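Local coordinates for N-acetylmuramoyl-L-alanine amidase (Mycobacteroides abscessus, PDB 7AGL), which probably hydrolyses, as a zinc-dependent amidase, the amide bond between N-acetylmuramic acid and L-alanine in the peptidoglycan of the mycobacterial cell wall, at residues 64-68 with 69-73; 165-168 with 169-172; 205-208 with 209-213. One frame throughout, in Å; residues are numbered along the deposited sequence. Where two conformers were deposited one is given.

Interaction 1 of 3, residues 64-68 with 69-73; sequences QQLTQ and LGVRT
Leu66 and Val71 meet where helix 51-68 is closed by a Schellman motif, Gly70 leaving helical geometry with a positive phi of 80° that turns the chain into strand 72-75. Two backbone bonds close it: Val71 N donates to Leu66 O at 3.0 Å and Gly70 N to Thr67 O at 2.9 Å. Leu69 N reaches back to Gln65 O at 3.2 Å and, weakly, to Leu66 O. On the buried side, Leu66 CB lies 4.0 Å from Val71 CB and 3.7 Å from Thr73 CG2, and the leucine side chain runs across the threonine methyl at a slant. Between exposed Thr67 and partly exposed Thr73 a water is gripped by Thr67 OG1 at 2.7 Å, Val71 O at 2.7 Å and Thr73 OG1 at 2.9 Å. Thr67 OG1, set beside its own backbone N (chi1 -66°), also bonds to Arg63 O within the helix. Buried Leu66 and Val71 both rest on Val10 of strand 9-14. The contact thus pairs two kinds of chemistry: apolar groups seat the helix end against the sheet, while a single shared water joins the last helical turn to the strand.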
loop_
_atom_site.group_PDB
_atom_site.type_symbol
_atom_site.label_atom_id
_atom_site.label_comp_id
_atom_site.label_asym_id
_atom_site.label_seq_id
_atom_site.Cartn_x
_atom_site.Cartn_y
_atom_site.Cartn_z
ATOM N N GLN A 64 14.439 0.226 -4.166
ATOM C CA GLN A 64 15.893 0.159 -4.138
ATOM C C GLN A 64 16.382 -1.037 -3.324
ATOM O O GLN A 64 17.318 -1.738 -3.737
ATOM C CB GLN A 64 16.440 1.469 -3.573
ATOM C CG GLN A 64 17.945 1.636 -3.670
ATOM C CD GLN A 64 18.427 2.867 -2.918
ATOM O OE1 GLN A 64 17.669 3.483 -2.157
ATOM N NE2 GLN A 64 19.693 3.232 -3.124
ATOM N N GLN A 65 15.761 -1.286 -2.167
ATOM C CA GLN A 65 16.175 -2.408 -1.330
ATOM C C GLN A 65 15.875 -3.739 -2.008
ATOM O O GLN A 65 16.702 -4.659 -1.978
ATOM C CB GLN A 65 15.483 -2.320 0.032
ATOM C CG GLN A 65 15.827 -1.063 0.829
ATOM C CD GLN A 65 14.990 -0.922 2.092
ATOM O OE1 GLN A 65 14.598 -1.914 2.708
ATOM N NE2 GLN A 65 14.716 0.313 2.484
ATOM N N LEU A 66 14.700 -3.855 -2.638
ATOM C CA LEU A 66 14.351 -5.099 -3.324
ATOM C C LEU A 66 15.291 -5.364 -4.489
ATOM O O LEU A 66 15.727 -6.504 -4.696
ATOM C CB LEU A 66 12.899 -5.062 -3.818
ATOM C CG LEU A 66 11.827 -5.136 -2.728
ATOM C CD1 LEU A 66 10.458 -4.877 -3.345
ATOM C CD2 LEU A 66 11.890 -6.504 -2.026
ATOM N N THR A 67 15.626 -4.327 -5.259
ATOM C CA THR A 67 16.561 -4.519 -6.366
ATOM C C THR A 67 17.905 -5.034 -5.859
ATOM O O THR A 67 18.517 -5.924 -6.471
ATOM C CB THR A 67 16.739 -3.211 -7.147
ATOM O OG1 THR A 67 15.502 -2.851 -7.788
ATOM C CG2 THR A 67 17.822 -3.359 -8.198
ATOM N N GLN A 68 18.374 -4.504 -4.730
ATOM C CA GLN A 68 19.638 -4.983 -4.176
ATOM C C GLN A 68 19.556 -6.455 -3.780
ATOM O O GLN A 68 20.580 -7.154 -3.756
ATOM C CB GLN A 68 20.037 -4.111 -2.984
ATOM C CG GLN A 68 21.404 -4.431 -2.418
ATOM C CD GLN A 68 21.823 -3.473 -1.317
ATOM O OE1 GLN A 68 21.148 -2.474 -1.059
ATOM N NE2 GLN A 68 22.943 -3.775 -0.659
ATOM N N LEU A 69 18.356 -6.950 -3.469
ATOM C CA LEU A 69 18.179 -8.366 -3.162
ATOM C C LEU A 69 17.985 -9.227 -4.404
ATOM O O LEU A 69 17.758 -10.434 -4.273
ATOM C CB LEU A 69 16.981 -8.558 -2.229
ATOM C CG LEU A 69 17.102 -7.960 -0.834
ATOM C CD1 LEU A 69 15.778 -8.079 -0.123
ATOM C CD2 LEU A 69 18.183 -8.672 -0.046
ATOM N N GLY A 70 18.063 -8.650 -5.601
ATOM C CA GLY A 70 17.835 -9.416 -6.808
ATOM C C GLY A 70 16.384 -9.642 -7.154
ATOM O O GLY A 70 16.080 -10.522 -7.964
ATOM N N VAL A 71 15.481 -8.881 -6.562
ATOM C CA VAL A 71 14.058 -8.985 -6.843
ATOM C C VAL A 71 13.746 -8.074 -8.019
ATOM O O VAL A 71 14.193 -6.921 -8.054
ATOM C CB VAL A 71 13.239 -8.594 -5.602
ATOM C CG1 VAL A 71 11.738 -8.564 -5.923
ATOM C CG2 VAL A 71 13.543 -9.554 -4.455
ATOM N N ARG A 72 13.006 -8.596 -8.991
ATOM C CA ARG A 72 12.566 -7.799 -10.131
ATOM C C ARG A 72 11.385 -6.930 -9.712
ATOM O O ARG A 72 10.462 -7.413 -9.047
ATOM C CB ARG A 72 12.185 -8.720 -11.284
ATOM C CG ARG A 72 13.346 -9.590 -11.749
ATOM C CD ARG A 72 12.858 -10.935 -12.222
ATOM N NE ARG A 72 12.082 -10.825 -13.450
ATOM C CZ ARG A 72 11.518 -11.861 -14.070
ATOM N NH1 ARG A 72 11.635 -13.089 -13.568
ATOM N NH2 ARG A 72 10.833 -11.673 -15.195
ATOM N N THR A 73 11.418 -5.640 -10.061
ATOM C CA THR A 73 10.432 -4.710 -9.518
ATOM C C THR A 73 9.794 -3.863 -10.609
ATOM O O THR A 73 10.375 -3.620 -11.666
ATOM C CB THR A 73 11.037 -3.753 -8.472
ATOM O OG1 THR A 73 12.079 -2.983 -9.085
ATOM C CG2 THR A 73 11.611 -4.532 -7.276
HETATM O O HOH W 1 14.397 -4.597 -9.490
#

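Interaction 2 of 3, residues 165-168 with 169-172; sequences SDLA and GLNL
The contact is the N-cap of the one-turn helix 168-171, with Leu167 at the cap position and the Asn171 side chain reaching back to the loop. Asn171 N bonds to Leu167 O at 2.9 Å, and Leu172 N to Ala168 O at 3.0 Å; Leu170 N adds a weak bond to Leu167 O. With CG anti to its carbonyl carbon (chi1 -61°), the Asn171 amide is carried over the cap. Its ND2 donates to Ser165 O at 3.1 Å, which lies close to the amide plane although the donor stands above the serine carbonyl plane. A water lies 2.8 Å from Asn171 OD1 and can donate to it, though it has more acceptors in reach than protons; the same water accepts from Leu167 N at 3.0 Å. Asp30 O and Arg32 NH2 hold the same amide from outside, so both its ends are engaged and its rotation is probably fixed. Leu167 and Leu170 lie side by side, their CD1 methyls 3.9 Å apart. The Leu167 side chain is about 8 Å from the bound zinc ion. Both leucines pack on Leu179 of strand 177-184, while Ala168 and Leu172 face helix 87-96 and Ala168 also touches Lys36 of strand 35-37.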
loop_
_atom_site.group_PDB
_atom_site.type_symbol
_atom_site.label_atom_id
_atom_site.label_comp_id
_atom_site.label_asym_id
_atom_site.label_seq_id
_atom_site.Cartn_x
_atom_site.Cartn_y
_atom_site.Cartn_z
ATOM N N SER A 165 -13.994 -5.185 1.684
ATOM C CA SER A 165 -14.562 -5.479 0.377
ATOM C C SER A 165 -14.714 -4.246 -0.506
ATOM O O SER A 165 -15.131 -4.388 -1.664
ATOM C CB SER A 165 -15.932 -6.138 0.546
ATOM O OG SER A 165 -16.773 -5.292 1.307
ATOM N N ASP A 166 -14.399 -3.053 0.010
ATOM C CA ASP A 166 -14.717 -1.798 -0.656
ATOM C C ASP A 166 -13.600 -1.266 -1.537
ATOM O O ASP A 166 -13.828 -0.277 -2.236
ATOM C CB ASP A 166 -15.093 -0.716 0.370
ATOM C CG ASP A 166 -14.010 -0.486 1.441
ATOM O OD1 ASP A 166 -13.407 -1.456 1.950
ATOM O OD2 ASP A 166 -13.778 0.690 1.785
ATOM N N LEU A 167 -12.420 -1.891 -1.543
ATOM C CA LEU A 167 -11.254 -1.344 -2.241
ATOM C C LEU A 167 -11.081 -2.029 -3.593
ATOM O O LEU A 167 -10.723 -3.206 -3.658
ATOM C CB LEU A 167 -9.997 -1.498 -1.387
ATOM C CG LEU A 167 -10.034 -0.739 -0.064
ATOM C CD1 LEU A 167 -8.668 -0.781 0.619
ATOM C CD2 LEU A 167 -10.496 0.688 -0.310
ATOM N N ALA A 168 -11.287 -1.263 -4.671
ATOM C CA ALA A 168 -11.115 -1.790 -6.026
ATOM C C ALA A 168 -9.707 -2.341 -6.245
ATOM O O ALA A 168 -9.532 -3.367 -6.909
ATOM C CB ALA A 168 -11.413 -0.689 -7.051
ATOM N N GLY A 169 -8.683 -1.688 -5.682
ATOM C CA GLY A 169 -7.329 -2.173 -5.908
ATOM C C GLY A 169 -7.095 -3.555 -5.321
ATOM O O GLY A 169 -6.244 -4.310 -5.804
ATOM N N LEU A 170 -7.848 -3.912 -4.282
ATOM C CA LEU A 170 -7.755 -5.253 -3.720
ATOM C C LEU A 170 -8.682 -6.220 -4.445
ATOM O O LEU A 170 -8.295 -7.365 -4.717
ATOM C CB LEU A 170 -8.100 -5.220 -2.229
ATOM C CG LEU A 170 -7.168 -4.311 -1.411
ATOM C CD1 LEU A 170 -7.500 -4.443 0.072
ATOM C CD2 LEU A 170 -5.705 -4.631 -1.661
ATOM N N ASN A 171 -9.907 -5.776 -4.743
ATOM C CA ASN A 171 -10.880 -6.625 -5.419
ATOM C C ASN A 171 -10.377 -7.107 -6.774
ATOM O O ASN A 171 -10.732 -8.214 -7.211
ATOM C CB ASN A 171 -12.194 -5.863 -5.609
ATOM C CG ASN A 171 -12.818 -5.438 -4.302
ATOM O OD1 ASN A 171 -12.527 -6.004 -3.256
ATOM N ND2 ASN A 171 -13.709 -4.446 -4.362
ATOM N N LEU A 172 -9.601 -6.282 -7.478
ATOM C CA LEU A 172 -9.197 -6.577 -8.851
ATOM C C LEU A 172 -7.894 -7.378 -8.933
ATOM O O LEU A 172 -7.441 -7.691 -10.043
ATOM C CB LEU A 172 -9.041 -5.256 -9.636
ATOM C CG LEU A 172 -10.356 -4.495 -9.834
ATOM C CD1 LEU A 172 -10.059 -3.074 -10.332
ATOM C CD2 LEU A 172 -11.276 -5.235 -10.816
HETATM O O HOH W 2 -11.480 -4.648 -1.007
#

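Interaction 3 of 3, residues 205-208 with 209-213; sequences QAVV and QGIVA
Val207 with Ile211, and Val208 with Val212, form two successive i to i+4 pairs on helix 197-215. Val207, Val208 and Ile211 are buried and Val212 lies at the edge, and together they show how one regular helix can be packed against two others and still keep an exposed strip, here around Gln209. The backbone beneath is an unbroken ladder. Ile211 N donates to Val207 O at 2.9 Å and Val212 N to Val208 O at 2.8 Å. Gln209 N to Gln205 O and Gly210 N to Ala206 O continue the series.

On the tight side, Val207 CG1 comes within 4.0 Å of Ile211 CD1, and Val208 CG1 within 4.1 Å of Val212 CG2. Each pair crosses at a slant, methyl against methyl. Ile211 CG1, anti to its carbonyl carbon (chi1 -64°), leans back over the preceding turn and lies 3.4 Å from Val207 O. Val212 CG2 is 3.3 Å from Val208 O in the same manner. Both valines of the first turn rest on Ile62 of helix 51-68, whereas Ile211 meets Met141 of helix 132-147. Ala206 touches Leu145 of that helix, and Gly210, without a side chain, is buried too.

The looser side belongs to Gln209, which is exposed. Its extended chain runs back along the preceding turn, with CG 3.4 Å from Gln205 O, a contact of van der Waals kind, and the side chain also brushes Ala148. Gln205, partly exposed, borders the interface: it packs on Gln65 of helix 51-68 while its NE2 bonds to Ser201 OG. The chemistry is therefore divided: valine, isoleucine and alanine side chains supply most of the apolar surface between helices, and main-chain bonds satisfy the buried amides.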
loop_
_atom_site.group_PDB
_atom_site.type_symbol
_atom_site.label_atom_id
_atom_site.label_comp_id
_atom_site.label_asym_id
_atom_site.label_seq_id
_atom_site.Cartn_x
_atom_site.Cartn_y
_atom_site.Cartn_z
ATOM N N GLN A 205 12.212 -0.601 5.162
ATOM C CA GLN A 205 12.911 -1.821 5.569
ATOM C C GLN A 205 11.936 -2.837 6.134
ATOM O O GLN A 205 12.056 -4.043 5.872
ATOM C CB GLN A 205 13.977 -1.496 6.611
ATOM C CG GLN A 205 15.127 -0.698 6.073
ATOM C CD GLN A 205 16.110 -0.364 7.163
ATOM O OE1 GLN A 205 16.579 -1.255 7.884
ATOM N NE2 GLN A 205 16.414 0.924 7.313
ATOM N N ALA A 206 10.959 -2.362 6.909
ATOM C CA ALA A 206 9.996 -3.263 7.534
ATOM C C ALA A 206 9.100 -3.909 6.486
ATOM O O ALA A 206 8.842 -5.114 6.545
ATOM C CB ALA A 206 9.161 -2.502 8.562
ATOM N N VAL A 207 8.622 -3.117 5.518
ATOM C CA VAL A 207 7.843 -3.677 4.417
ATOM C C VAL A 207 8.662 -4.710 3.659
ATOM O O VAL A 207 8.162 -5.794 3.321
ATOM C CB VAL A 207 7.351 -2.546 3.499
ATOM C CG1 VAL A 207 6.726 -3.109 2.210
ATOM C CG2 VAL A 207 6.347 -1.673 4.265
ATOM N N VAL A 208 9.932 -4.396 3.374
ATOM C CA VAL A 208 10.787 -5.351 2.675
ATOM C C VAL A 208 10.909 -6.649 3.471
ATOM O O VAL A 208 10.847 -7.741 2.902
ATOM C CB VAL A 208 12.163 -4.726 2.375
ATOM C CG1 VAL A 208 13.160 -5.794 1.947
ATOM C CG2 VAL A 208 12.017 -3.673 1.275
ATOM N N GLN A 209 11.081 -6.555 4.795
ATOM C CA GLN A 209 11.129 -7.769 5.611
ATOM C C GLN A 209 9.854 -8.592 5.457
ATOM O O GLN A 209 9.905 -9.825 5.377
ATOM C CB GLN A 209 11.375 -7.411 7.081
ATOM C CG GLN A 209 12.820 -7.054 7.349
ATOM C CD GLN A 209 13.044 -6.392 8.697
ATOM O OE1 GLN A 209 12.103 -6.051 9.412
ATOM N NE2 GLN A 209 14.308 -6.204 9.045
ATOM N N GLY A 210 8.702 -7.925 5.372
ATOM C CA GLY A 210 7.456 -8.649 5.147
ATOM C C GLY A 210 7.400 -9.313 3.785
ATOM O O GLY A 210 6.934 -10.448 3.657
ATOM N N ILE A 211 7.849 -8.607 2.745
ATOM C CA ILE A 211 7.892 -9.200 1.411
ATOM C C ILE A 211 8.826 -10.407 1.401
ATOM O O ILE A 211 8.477 -11.487 0.902
ATOM C CB ILE A 211 8.320 -8.139 0.377
ATOM C CG1 ILE A 211 7.280 -7.019 0.288
ATOM C CG2 ILE A 211 8.561 -8.782 -0.981
ATOM C CD1 ILE A 211 7.751 -5.836 -0.544
ATOM N N VAL A 212 10.023 -10.247 1.974
ATOM C CA VAL A 212 10.992 -11.344 2.014
ATOM C C VAL A 212 10.436 -12.533 2.790
ATOM O O VAL A 212 10.576 -13.692 2.369
ATOM C CB VAL A 212 12.327 -10.854 2.613
ATOM C CG1 VAL A 212 13.228 -12.031 2.937
ATOM C CG2 VAL A 212 13.016 -9.890 1.649
ATOM N N ALA A 213 9.811 -12.273 3.941
ATOM C CA ALA A 213 9.249 -13.367 4.729
ATOM C C ALA A 213 8.168 -14.097 3.946
ATOM O O ALA A 213 8.115 -15.336 3.940
ATOM C CB ALA A 213 8.693 -12.832 6.048
#

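How the interactions relate
Along the chain the contacts come in series, 64-73, then 165-172, then 205-213, all within the one amidase domain. Interactions 1 and 3 are neighbours, their centres 12 Å apart: the end of helix 51-68 and the residue after it lie against helix 197-215, with Leu66 CD1 4.0 Å from Ile211 CD1 and Leu69 CD1 3.7 Å from Val212 CG2. Interaction 2 lies across the chain's centre, 27 Å from interaction 1 and 23 Å from interaction 3 between centres, and touches neither. In the six-stranded mixed sheet, strand 72-75 is one edge and strand 161-164, which leads into interaction 2, the other. Interactions 1 and 3 thus belong to the packing of two helices, while interaction 2 approaches the zinc bound by His16, Glu51 and His106.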